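Local coordinates for protein ectonucleotide pyrophosphatase/phosphodiesterase family member 5 (Mus musculus, PDB 5VEO) that probably hydrolyses phosphodiester or pyrophosphate bonds in a restricted set of nucleotide substrates at a zinc site, here an inactive variant with bound AMP, at residues Y39-G44 with I337-G342; G184-L189 with M227-K232; N216-V221 with H341-R346. The protein carries 1 engineered substitution. One frame throughout, in Å; residues are numbered along the deposited sequence.

In the fold
Contacts 1 and 3 sit side by side at one end of the large mixed sheet, their centres about 8 Å apart, and they share His341 and Gly342. Strand 338-341 runs antiparallel between strands 218-222 and 45-51; contact 1 lays helix 35-42 against it, and contact 3 ties it to strand 218-222. Contact 2 lies about 27 Å from contact 1 and about 33 Å from contact 3, centre to centre, beside the zinc and AMP site. Along the chain it is nested within the loop that contact 1 closes, and its segments alternate with those of contact 3. Late residues thus complete the sheet begun by early ones, while contact 2 joins the loop after helix 177-183 to strand 228-229 near the metal site.

Contact 1 (Y39-G44 with I337-G342); sequences YIMKNG and IFLAHG
The end of helix 35-42 rests on strand 338-341 of the central sheet, a helix-on-sheet layer of the alkaline phosphatase-like α/β fold, with Ile40 meeting Leu339 and Asn43 meeting His341. Ile40 crosses Leu339 at about a right angle, its CG2 3.6 Å from Leu339 CD1. The same methyl lies 4.0 Å from His341 CB, so a branched residue fills the space between two side chains on one face of the strand. Leu339 has its CG between the backbone N and the carbonyl carbon (chi1 64°), which presents CD1 to the helix; Met41 CG reaches that methyl at 3.9 Å. Ala340 points away from the helix, yet its carbonyl O takes a CA-H...O contact from Gly44 CA at 3.2 Å. Any side chain on Gly44 would run into that oxygen, which explains the glycine where the chain leaves the helix for strand 45-51. The imidazole of His341, its CG anti to the backbone N (chi1 166°), brings CD2 edge-on to Asn43 O at 3.2 Å, with that oxygen near the ring plane; Trp214 stacks on the ring. Water 1 donates to Asn43 O (2.8 Å) and accepts from Gly342 N (3.0 Å). Asn43 suits the helix end because its ND2 turns back to donate to Tyr39 O at 2.9 Å while lying over one face of the Tyr39 ring, and its OD1 pairs with Lys347. An alanine at His341 would remove the imidazole, and would probably leave a gap beside Asn43 and Trp214 without its ring partner. The contact therefore joins apolar packing at Leu339 to a more polar edge, where the electron-poor CD2 side of the imidazole and one water probably both help to balance the carbonyl of Asn43.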
loop_
_atom_site.group_PDB
_atom_site.type_symbol
_atom_site.label_atom_id
_atom_site.label_comp_id
_atom_site.label_asym_id
_atom_site.label_seq_id
_atom_site.Cartn_x
_atom_site.Cartn_y
_atom_site.Cartn_z
ATOM N N TYR A 39 -11.426 -15.978 -13.067
ATOM C CA TYR A 39 -12.369 -16.845 -12.370
ATOM C C TYR A 39 -13.033 -16.113 -11.206
ATOM O O TYR A 39 -14.250 -16.209 -11.010
ATOM C CB TYR A 39 -11.639 -18.097 -11.890
ATOM C CG TYR A 39 -12.481 -19.033 -11.070
ATOM C CD1 TYR A 39 -13.410 -19.874 -11.671
ATOM C CD2 TYR A 39 -12.347 -19.086 -9.693
ATOM C CE1 TYR A 39 -14.177 -20.754 -10.912
ATOM C CE2 TYR A 39 -13.103 -19.962 -8.931
ATOM C CZ TYR A 39 -14.023 -20.783 -9.541
ATOM O OH TYR A 39 -14.776 -21.639 -8.751
ATOM N N ILE A 40 -12.257 -15.348 -10.435
ATOM C CA ILE A 40 -12.850 -14.540 -9.371
ATOM C C ILE A 40 -13.789 -13.488 -9.955
ATOM O O ILE A 40 -14.882 -13.246 -9.427
ATOM C CB ILE A 40 -11.750 -13.902 -8.507
ATOM C CG1 ILE A 40 -11.084 -15.001 -7.664
ATOM C CG2 ILE A 40 -12.340 -12.812 -7.617
ATOM C CD1 ILE A 40 -9.928 -14.543 -6.830
ATOM N N MET A 41 -13.360 -12.814 -11.025
ATOM C CA MET A 41 -14.207 -11.809 -11.660
ATOM C C MET A 41 -15.557 -12.397 -12.065
ATOM O O MET A 41 -16.611 -11.837 -11.744
ATOM C CB MET A 41 -13.491 -11.219 -12.877
ATOM C CG MET A 41 -12.316 -10.342 -12.495
ATOM S SD MET A 41 -11.106 -10.154 -13.823
ATOM C CE MET A 41 -12.141 -9.562 -15.130
ATOM N N LYS A 42 -15.537 -13.538 -12.762
ATOM C CA LYS A 42 -16.772 -14.148 -13.263
ATOM C C LYS A 42 -17.701 -14.537 -12.124
ATOM O O LYS A 42 -18.934 -14.613 -12.298
ATOM C CB LYS A 42 -16.402 -15.371 -14.099
ATOM C CG LYS A 42 -17.565 -16.126 -14.742
ATOM C CD LYS A 42 -17.082 -17.469 -15.306
ATOM C CE LYS A 42 -18.238 -18.392 -15.712
ATOM N NZ LYS A 42 -18.651 -19.347 -14.627
ATOM N N ASN A 43 -17.127 -14.824 -10.961
ATOM C CA ASN A 43 -17.884 -15.294 -9.816
ATOM C C ASN A 43 -17.936 -14.264 -8.702
ATOM O O ASN A 43 -18.282 -14.605 -7.565
ATOM C CB ASN A 43 -17.281 -16.613 -9.339
ATOM C CG ASN A 43 -17.505 -17.722 -10.345
ATOM O OD1 ASN A 43 -18.640 -18.172 -10.528
ATOM N ND2 ASN A 43 -16.456 -18.119 -11.046
ATOM N N GLY A 44 -17.616 -13.014 -8.999
ATOM C CA GLY A 44 -17.404 -12.022 -7.964
ATOM C C GLY A 44 -17.503 -10.601 -8.488
ATOM O O GLY A 44 -18.254 -10.318 -9.429
ATOM N N ILE A 337 -5.185 -3.090 -8.542
ATOM C CA ILE A 337 -6.324 -3.972 -8.779
ATOM C C ILE A 337 -7.213 -4.028 -7.545
ATOM O O ILE A 337 -6.752 -3.858 -6.396
ATOM C CB ILE A 337 -5.905 -5.411 -9.125
ATOM C CG1 ILE A 337 -4.987 -5.965 -8.029
ATOM C CG2 ILE A 337 -5.399 -5.520 -10.519
ATOM C CD1 ILE A 337 -4.961 -7.455 -7.921
ATOM N N PHE A 338 -8.488 -4.336 -7.775
ATOM C CA PHE A 338 -9.402 -4.727 -6.699
ATOM C C PHE A 338 -10.434 -5.702 -7.249
ATOM O O PHE A 338 -11.162 -5.379 -8.199
ATOM C CB PHE A 338 -10.102 -3.512 -6.087
ATOM C CG PHE A 338 -11.005 -3.852 -4.936
ATOM C CD1 PHE A 338 -10.568 -3.686 -3.634
ATOM C CD2 PHE A 338 -12.288 -4.343 -5.153
ATOM C CE1 PHE A 338 -11.402 -4.010 -2.557
ATOM C CE2 PHE A 338 -13.106 -4.665 -4.103
ATOM C CZ PHE A 338 -12.660 -4.498 -2.795
ATOM N N LEU A 339 -10.517 -6.878 -6.634
ATOM C CA LEU A 339 -11.545 -7.843 -6.985
ATOM C C LEU A 339 -11.877 -8.656 -5.744
ATOM O O LEU A 339 -11.107 -8.687 -4.790
ATOM C CB LEU A 339 -11.116 -8.726 -8.163
ATOM C CG LEU A 339 -9.951 -9.693 -8.139
ATOM C CD1 LEU A 339 -10.018 -10.633 -9.362
ATOM C CD2 LEU A 339 -8.610 -8.945 -8.115
ATOM N N ALA A 340 -13.037 -9.304 -5.749
ATOM C CA ALA A 340 -13.415 -10.047 -4.552
ATOM C C ALA A 340 -14.435 -11.121 -4.888
ATOM O O ALA A 340 -15.152 -11.043 -5.890
ATOM C CB ALA A 340 -13.971 -9.112 -3.486
ATOM N N HIS A 341 -14.491 -12.127 -4.011
ATOM C CA HIS A 341 -15.417 -13.245 -4.145
ATOM C C HIS A 341 -15.848 -13.684 -2.762
ATOM O O HIS A 341 -15.018 -13.782 -1.866
ATOM C CB HIS A 341 -14.769 -14.439 -4.843
ATOM C CG HIS A 341 -15.555 -15.703 -4.699
ATOM N ND1 HIS A 341 -15.427 -16.533 -3.605
ATOM C CD2 HIS A 341 -16.491 -16.267 -5.497
ATOM C CE1 HIS A 341 -16.257 -17.557 -3.738
ATOM N NE2 HIS A 341 -16.915 -17.417 -4.874
ATOM N N GLY A 342 -17.140 -13.962 -2.594
ATOM C CA GLY A 342 -17.582 -14.596 -1.379
ATOM C C GLY A 342 -19.069 -14.467 -1.193
ATOM O O GLY A 342 -19.787 -13.857 -1.995
HETATM O O HOH W 1 -18.887 -13.464 -5.033
#

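Contact 2 (G184-L189 with M227-K232); sequences GPDSPL and MTQCSK
Gln229 and Asp186 meet through one hydrogen bond: Asp186 N donates to Gln229 OE1 at 2.9 Å, with 163° at the hydrogen and the donor tilted 30° from the carbonyl plane. A bend at chi2 (80°) carries the amide across to this N-H. Beside it, the Asp186 carboxylate lies over the stem of the glutamine, OD2 3.4 Å from Gln229 CB, the carboxylate and amide planes nearly parallel, one set off from the other. Pro185, stiff and apolar, sets its CG 3.5 Å from Thr228 C and its CD 3.8 Å from Met227 CG.

What presents Asp186 N is a type I turn from Gly184 to Ser187, closed by Ser187 N to Gly184 O at 3.1 Å. Glycine is needed at its start, where phi is positive and a CB would strike Gln229 OE1; proline fits the second position. Farther on, Ser187 OG accepts from Leu189 N, a capping bond ahead of helix 190-210. On the other side, Met227 touches the zinc ligands Asp177 and His181, its side chain about 4 Å from a zinc ion. A neutral amide beside the carboxylate probably avoids the repulsion that a second acidic group would bring, and the turn's amide is satisfied by a side chain anchored on strand 228-229.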
loop_
_atom_site.group_PDB
_atom_site.type_symbol
_atom_site.label_atom_id
_atom_site.label_comp_id
_atom_site.label_asym_id
_atom_site.label_seq_id
_atom_site.Cartn_x
_atom_site.Cartn_y
_atom_site.Cartn_z
ATOM N N GLY A 184 10.864 -2.791 -14.951
ATOM C CA GLY A 184 9.934 -1.806 -15.439
ATOM C C GLY A 184 8.646 -2.444 -15.928
ATOM O O GLY A 184 8.652 -3.547 -16.490
ATOM N N PRO A 185 7.507 -1.775 -15.705
ATOM C CA PRO A 185 6.220 -2.389 -16.068
ATOM C C PRO A 185 6.019 -2.567 -17.567
ATOM O O PRO A 185 5.126 -3.341 -17.972
ATOM C CB PRO A 185 5.190 -1.417 -15.490
ATOM C CG PRO A 185 5.913 -0.099 -15.403
ATOM C CD PRO A 185 7.333 -0.439 -15.096
ATOM N N ASP A 186 6.787 -1.863 -18.401
ATOM C CA ASP A 186 6.678 -1.993 -19.849
ATOM C C ASP A 186 7.521 -3.135 -20.386
ATOM O O ASP A 186 7.452 -3.439 -21.587
ATOM C CB ASP A 186 7.114 -0.705 -20.549
ATOM C CG ASP A 186 6.228 0.484 -20.218
ATOM O OD1 ASP A 186 5.157 0.289 -19.630
ATOM O OD2 ASP A 186 6.594 1.628 -20.562
ATOM N N SER A 187 8.316 -3.756 -19.540
ATOM C CA SER A 187 9.190 -4.828 -19.983
ATOM C C SER A 187 8.371 -6.052 -20.384
ATOM O O SER A 187 7.429 -6.438 -19.683
ATOM C CB SER A 187 10.174 -5.218 -18.871
ATOM O OG SER A 187 10.879 -6.394 -19.224
ATOM N N PRO A 188 8.740 -6.722 -21.469
ATOM C CA PRO A 188 8.101 -8.009 -21.770
ATOM C C PRO A 188 8.360 -9.055 -20.695
ATOM O O PRO A 188 7.622 -10.051 -20.620
ATOM C CB PRO A 188 8.707 -8.407 -23.128
ATOM C CG PRO A 188 9.849 -7.535 -23.362
ATOM C CD PRO A 188 9.771 -6.342 -22.436
ATOM N N LEU A 189 9.361 -8.848 -19.836
ATOM C CA LEU A 189 9.582 -9.758 -18.718
ATOM C C LEU A 189 8.476 -9.695 -17.667
ATOM O O LEU A 189 8.393 -10.600 -16.834
ATOM C CB LEU A 189 10.936 -9.468 -18.069
ATOM C CG LEU A 189 12.165 -9.564 -18.975
ATOM C CD1 LEU A 189 13.412 -9.143 -18.246
ATOM C CD2 LEU A 189 12.340 -10.968 -19.423
ATOM N N MET A 227 2.582 0.863 -10.870
ATOM C CA MET A 227 3.989 0.981 -11.231
ATOM C C MET A 227 4.086 1.742 -12.546
ATOM O O MET A 227 3.220 1.595 -13.409
ATOM C CB MET A 227 4.630 -0.413 -11.374
ATOM C CG MET A 227 6.151 -0.460 -11.499
ATOM S SD MET A 227 7.043 -0.120 -9.950
ATOM C CE MET A 227 6.599 -1.537 -8.972
ATOM N N THR A 228 5.118 2.558 -12.692
ATOM C CA THR A 228 5.336 3.278 -13.942
ATOM C C THR A 228 6.790 3.126 -14.377
ATOM O O THR A 228 7.690 2.873 -13.569
ATOM C CB THR A 228 4.911 4.769 -13.862
ATOM O OG1 THR A 228 4.724 5.306 -15.186
ATOM C CG2 THR A 228 5.935 5.616 -13.242
ATOM N N GLN A 229 6.986 3.254 -15.684
ATOM C CA GLN A 229 8.296 3.073 -16.297
ATOM C C GLN A 229 9.170 4.300 -16.090
ATOM O O GLN A 229 8.773 5.435 -16.406
ATOM C CB GLN A 229 8.145 2.787 -17.791
ATOM C CG GLN A 229 9.416 2.328 -18.466
ATOM C CD GLN A 229 9.727 0.848 -18.235
ATOM O OE1 GLN A 229 8.865 0.071 -17.847
ATOM N NE2 GLN A 229 10.960 0.460 -18.487
ATOM N N CYS A 230 10.389 4.051 -15.645
ATOM C CA CYS A 230 11.412 5.067 -15.477
ATOM C C CYS A 230 12.518 4.882 -16.511
ATOM O O CYS A 230 12.579 3.876 -17.220
ATOM C CB CYS A 230 11.976 5.021 -14.065
ATOM S SG CYS A 230 10.696 5.474 -12.835
ATOM N N SER A 231 13.400 5.876 -16.579
ATOM C CA SER A 231 14.428 5.927 -17.612
ATOM C C SER A 231 15.608 6.758 -17.136
ATOM O O SER A 231 15.417 7.810 -16.525
ATOM C CB SER A 231 13.901 6.557 -18.894
ATOM O OG SER A 231 14.957 6.702 -19.848
ATOM N N LYS A 232 16.817 6.335 -17.521
ATOM C CA LYS A 232 17.995 7.151 -17.259
ATOM C C LYS A 232 17.971 8.463 -18.034
ATOM O O LYS A 232 18.711 9.386 -17.680
ATOM C CB LYS A 232 19.254 6.338 -17.552
ATOM C CG LYS A 232 19.446 5.269 -16.485
ATOM C CD LYS A 232 20.695 4.440 -16.638
ATOM C CE LYS A 232 21.022 3.748 -15.318
ATOM N NZ LYS A 232 22.143 2.773 -15.434
#

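Contact 3 (N216-V221 with H341-R346); sequences NVNLIV and HGPAFR
Asn218 reaches the loop after strand 338-341 with its CB, CG and OD1. Its CB rests 3.9 Å from Phe345 CE1. From there CG turns anti to the carbonyl carbon (chi1 -65°), to lie 3.7 Å from Ala344 CB. OD1 then accepts from Ala344 N at 2.9 Å, in the carbonyl plane on a lone pair, and also lies against the Phe345 ring obliquely. ND2 turns instead to hydrogen bonds with Gln14 OE1 and Lys15 O, so an amide, with an acceptor and a donor end, suits a buried site between two pieces of chain.

The turn OD1 grips is a type I turn from Gly342 to Phe345, entered from the end of strand 338-341, which runs antiparallel to strand 218-222 inside the mixed sheet. There Leu219 and His341 form a hydrogen-bonded pair: Leu219 N to His341 O at 2.7 Å, almost straight onto the carbonyl, and His341 N to Leu219 O at 2.8 Å. Gly342 leaves room for Val217 O and Asn218 OD1, which a CB would hit. Water 2 donates to Val217 O at 2.7 Å and lies in the plane of the His341 ring, 2.8 Å from ND1. Beyond, Phe345 crosses Ile220 at about a right angle, CE1 4.0 Å from CG1, with Leu362 of helix 359-366 also touching the ring.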
loop_
_atom_site.group_PDB
_atom_site.type_symbol
_atom_site.label_atom_id
_atom_site.label_comp_id
_atom_site.label_asym_id
_atom_site.label_seq_id
_atom_site.Cartn_x
_atom_site.Cartn_y
_atom_site.Cartn_z
ATOM N N ASN A 216 -17.461 -19.682 2.209
ATOM C CA ASN A 216 -17.831 -18.961 3.423
ATOM C C ASN A 216 -16.786 -17.964 3.893
ATOM O O ASN A 216 -16.901 -17.456 5.019
ATOM C CB ASN A 216 -18.149 -19.911 4.589
ATOM C CG ASN A 216 -17.180 -21.036 4.707
ATOM O OD1 ASN A 216 -16.245 -20.991 5.506
ATOM N ND2 ASN A 216 -17.391 -22.066 3.907
ATOM N N VAL A 217 -15.755 -17.700 3.098
ATOM C CA VAL A 217 -14.815 -16.616 3.354
ATOM C C VAL A 217 -14.999 -15.616 2.234
ATOM O O VAL A 217 -15.083 -16.015 1.076
ATOM C CB VAL A 217 -13.363 -17.115 3.384
ATOM C CG1 VAL A 217 -12.383 -15.927 3.380
ATOM C CG2 VAL A 217 -13.140 -18.030 4.586
ATOM N N ASN A 218 -15.093 -14.339 2.577
ATOM C CA ASN A 218 -15.079 -13.270 1.578
ATOM C C ASN A 218 -13.620 -12.956 1.274
ATOM O O ASN A 218 -12.912 -12.414 2.131
ATOM C CB ASN A 218 -15.820 -12.049 2.100
ATOM C CG ASN A 218 -17.303 -12.327 2.302
ATOM O OD1 ASN A 218 -18.046 -12.443 1.339
ATOM N ND2 ASN A 218 -17.716 -12.490 3.555
ATOM N N LEU A 219 -13.173 -13.342 0.074
ATOM C CA LEU A 219 -11.804 -13.139 -0.380
ATOM C C LEU A 219 -11.720 -11.814 -1.133
ATOM O O LEU A 219 -12.425 -11.620 -2.122
ATOM C CB LEU A 219 -11.367 -14.289 -1.283
ATOM C CG LEU A 219 -10.041 -14.153 -2.015
ATOM C CD1 LEU A 219 -8.892 -14.054 -1.010
ATOM C CD2 LEU A 219 -9.835 -15.314 -2.945
ATOM N N ILE A 220 -10.862 -10.917 -0.669
ATOM C CA ILE A 220 -10.672 -9.613 -1.292
ATOM C C ILE A 220 -9.228 -9.589 -1.752
ATOM O O ILE A 220 -8.321 -9.771 -0.939
ATOM C CB ILE A 220 -10.982 -8.465 -0.319
ATOM C CG1 ILE A 220 -12.463 -8.529 0.114
ATOM C CG2 ILE A 220 -10.596 -7.110 -0.936
ATOM C CD1 ILE A 220 -12.832 -7.600 1.204
ATOM N N VAL A 221 -9.014 -9.398 -3.058
ATOM C CA VAL A 221 -7.681 -9.405 -3.642
ATOM C C VAL A 221 -7.397 -7.992 -4.137
ATOM O O VAL A 221 -8.105 -7.481 -5.016
ATOM C CB VAL A 221 -7.552 -10.423 -4.785
ATOM C CG1 VAL A 221 -6.144 -10.380 -5.390
ATOM C CG2 VAL A 221 -7.893 -11.826 -4.284
ATOM N N HIS A 341 -14.491 -12.127 -4.011
ATOM C CA HIS A 341 -15.417 -13.245 -4.145
ATOM C C HIS A 341 -15.848 -13.684 -2.762
ATOM O O HIS A 341 -15.018 -13.782 -1.866
ATOM C CB HIS A 341 -14.769 -14.439 -4.843
ATOM C CG HIS A 341 -15.555 -15.703 -4.699
ATOM N ND1 HIS A 341 -15.427 -16.533 -3.605
ATOM C CD2 HIS A 341 -16.491 -16.267 -5.497
ATOM C CE1 HIS A 341 -16.257 -17.557 -3.738
ATOM N NE2 HIS A 341 -16.915 -17.417 -4.874
ATOM N N GLY A 342 -17.140 -13.962 -2.594
ATOM C CA GLY A 342 -17.582 -14.596 -1.379
ATOM C C GLY A 342 -19.069 -14.467 -1.193
ATOM O O GLY A 342 -19.787 -13.857 -1.995
ATOM N N PRO A 343 -19.559 -15.032 -0.091
ATOM C CA PRO A 343 -21.010 -15.056 0.125
ATOM C C PRO A 343 -21.621 -13.673 0.264
ATOM O O PRO A 343 -22.798 -13.491 -0.070
ATOM C CB PRO A 343 -21.155 -15.893 1.405
ATOM C CG PRO A 343 -19.825 -15.862 2.052
ATOM C CD PRO A 343 -18.808 -15.730 0.964
ATOM N N ALA A 344 -20.855 -12.682 0.707
ATOM C CA ALA A 344 -21.361 -11.324 0.840
ATOM C C ALA A 344 -21.277 -10.508 -0.448
ATOM O O ALA A 344 -21.839 -9.406 -0.498
ATOM C CB ALA A 344 -20.596 -10.580 1.936
ATOM N N PHE A 345 -20.611 -11.017 -1.475
ATOM C CA PHE A 345 -20.341 -10.247 -2.686
ATOM C C PHE A 345 -21.206 -10.690 -3.862
ATOM O O PHE A 345 -21.562 -11.864 -3.997
ATOM C CB PHE A 345 -18.861 -10.365 -3.049
ATOM C CG PHE A 345 -17.977 -9.493 -2.218
ATOM C CD1 PHE A 345 -17.157 -10.029 -1.237
ATOM C CD2 PHE A 345 -17.984 -8.121 -2.401
ATOM C CE1 PHE A 345 -16.342 -9.210 -0.478
ATOM C CE2 PHE A 345 -17.182 -7.300 -1.639
ATOM C CZ PHE A 345 -16.358 -7.855 -0.662
ATOM N N ARG A 346 -21.546 -9.730 -4.717
ATOM C CA ARG A 346 -22.241 -10.050 -5.951
ATOM C C ARG A 346 -21.374 -10.923 -6.844
ATOM O O ARG A 346 -20.181 -11.120 -6.604
ATOM C CB ARG A 346 -22.639 -8.772 -6.675
ATOM C CG ARG A 346 -23.661 -7.995 -5.906
ATOM C CD ARG A 346 -23.802 -6.593 -6.424
ATOM N NE ARG A 346 -24.514 -6.550 -7.681
ATOM C CZ ARG A 346 -24.960 -5.433 -8.249
ATOM N NH1 ARG A 346 -24.757 -4.264 -7.656
ATOM N NH2 ARG A 346 -25.635 -5.500 -9.401
HETATM O O HOH W 2 -14.033 -16.943 -1.227
#